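Local coordinates for protein NEQ263 (Nanoarchaeum equitans Kin4-M, PDB 5BN3) that probably binds ATP and forms, with its partner NeqA, the catalytic core of an archaeal ATP synthase, at residues F159-V164 with I187-A192. Numbering follows the deposited sequence.
Sequences FAAIGV and IFISKA
F159 and I187 meet on one face of two nearly parallel strands, 159-162 and 187-190, of a beta-alpha-beta unit. The ring of F159, swung anti to its own backbone nitrogen (chi1 175°), brings CD2 obliquely to 3.7 Å from I187 CG2. Farther along, A161 CB lies 4.1 Å from I189 CG1. Helix 166-178 packs on this face, F172 stacked on F159 and Y169 touching both A161 and I189. On the other face, F188 holds CG beside its backbone nitrogen; F159 O lies at the ring's edge, near its plane, and the apolar ring suits V205, A206 and L209 of helix 196-215. The backbone bonds are nearly straight: F188 N to F159 O (2.8 Å, 178°), A161 N to F188 O (2.7 Å) and S190 N to A161 O (3.0 Å). S190 OG, between its backbone nitrogen and carbonyl carbon, hydrogen-bonds T202 OG1; its 3.3 Å approach to A161 O is at most a weak bond. G163, with positive phi, lets the chain turn while G163 N still reaches S190 O, at a bent 138°. Beyond, a water joins V164 O to A192 N. Apolar contacts thus bind the strands to their helices, while backbone bonds, then water, satisfy buried polar atoms where strands become loops.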
# COMPACT_ATOMS: atom_id res chain seq x y z
N PHE B 159 -29.14 -23.52 10.41
CA PHE B 159 -28.84 -22.24 9.79
C PHE B 159 -28.26 -21.27 10.82
O PHE B 159 -28.91 -20.94 11.81
CB PHE B 159 -30.10 -21.65 9.16
CG PHE B 159 -29.93 -20.27 8.60
CD1 PHE B 159 -28.87 -19.97 7.76
CD2 PHE B 159 -30.85 -19.27 8.90
CE1 PHE B 159 -28.73 -18.69 7.24
CE2 PHE B 159 -30.71 -18.00 8.38
CZ PHE B 159 -29.64 -17.71 7.55
N ALA B 160 -27.03 -20.83 10.58
CA ALA B 160 -26.40 -19.84 11.44
C ALA B 160 -26.36 -18.49 10.74
O ALA B 160 -25.63 -18.31 9.76
CB ALA B 160 -25.00 -20.27 11.83
N ALA B 161 -27.14 -17.54 11.24
CA ALA B 161 -27.16 -16.19 10.69
C ALA B 161 -26.27 -15.28 11.53
O ALA B 161 -26.60 -14.95 12.67
CB ALA B 161 -28.57 -15.65 10.65
N ILE B 162 -25.15 -14.86 10.95
CA ILE B 162 -24.16 -14.08 11.68
C ILE B 162 -24.17 -12.61 11.27
O ILE B 162 -23.54 -12.22 10.28
CB ILE B 162 -22.73 -14.65 11.47
CG1 ILE B 162 -22.74 -16.17 11.65
CG2 ILE B 162 -21.74 -14.00 12.43
CD1 ILE B 162 -21.43 -16.84 11.24
N GLY B 163 -24.90 -11.79 12.02
CA GLY B 163 -24.91 -10.35 11.82
C GLY B 163 -25.51 -9.84 10.51
O GLY B 163 -25.22 -8.72 10.10
N VAL B 164 -26.33 -10.66 9.86
CA VAL B 164 -27.00 -10.24 8.62
C VAL B 164 -28.28 -9.46 8.93
O VAL B 164 -28.89 -9.67 9.99
CB VAL B 164 -27.30 -11.44 7.70
CG1 VAL B 164 -26.01 -12.14 7.28
CG2 VAL B 164 -28.24 -12.42 8.38
N ILE B 187 -32.49 -22.83 13.87
CA ILE B 187 -32.00 -21.55 13.37
C ILE B 187 -31.38 -20.70 14.48
O ILE B 187 -32.00 -20.47 15.52
CB ILE B 187 -33.12 -20.77 12.65
CG1 ILE B 187 -33.63 -21.58 11.46
CG2 ILE B 187 -32.62 -19.41 12.19
CD1 ILE B 187 -34.82 -20.97 10.75
N PHE B 188 -30.15 -20.24 14.25
CA PHE B 188 -29.44 -19.42 15.23
C PHE B 188 -29.11 -18.06 14.63
O PHE B 188 -28.47 -17.98 13.58
CB PHE B 188 -28.17 -20.14 15.70
CG PHE B 188 -28.43 -21.45 16.38
CD1 PHE B 188 -28.51 -22.63 15.65
CD2 PHE B 188 -28.60 -21.51 17.76
CE1 PHE B 188 -28.76 -23.84 16.28
CE2 PHE B 188 -28.85 -22.71 18.39
CZ PHE B 188 -28.93 -23.88 17.65
N ILE B 189 -29.57 -17.01 15.29
CA ILE B 189 -29.49 -15.66 14.73
C ILE B 189 -28.82 -14.67 15.68
O ILE B 189 -29.27 -14.49 16.81
CB ILE B 189 -30.89 -15.12 14.38
CG1 ILE B 189 -31.57 -16.03 13.35
CG2 ILE B 189 -30.81 -13.69 13.86
CD1 ILE B 189 -33.04 -15.75 13.15
N SER B 190 -27.75 -14.03 15.23
CA SER B 190 -27.22 -12.86 15.92
C SER B 190 -27.44 -11.64 15.02
O SER B 190 -27.02 -11.64 13.86
CB SER B 190 -25.73 -13.03 16.25
OG SER B 190 -24.97 -13.35 15.10
N LYS B 191 -28.10 -10.62 15.56
CA LYS B 191 -28.42 -9.43 14.78
C LYS B 191 -27.19 -8.60 14.43
O LYS B 191 -26.16 -8.71 15.10
CB LYS B 191 -29.46 -8.57 15.51
CG LYS B 191 -30.76 -9.30 15.80
CD LYS B 191 -31.76 -8.41 16.53
CE LYS B 191 -33.01 -9.19 16.91
NZ LYS B 191 -33.67 -9.82 15.74
N ALA B 192 -27.30 -7.78 13.40
CA ALA B 192 -26.18 -6.97 12.91
C ALA B 192 -25.61 -6.02 13.97
O ALA B 192 -24.42 -5.72 13.96
CB ALA B 192 -26.58 -6.21 11.67
O HOH W 1 -28.18 -12.15 11.57
O HOH W 2 -29.75 -8.02 12.02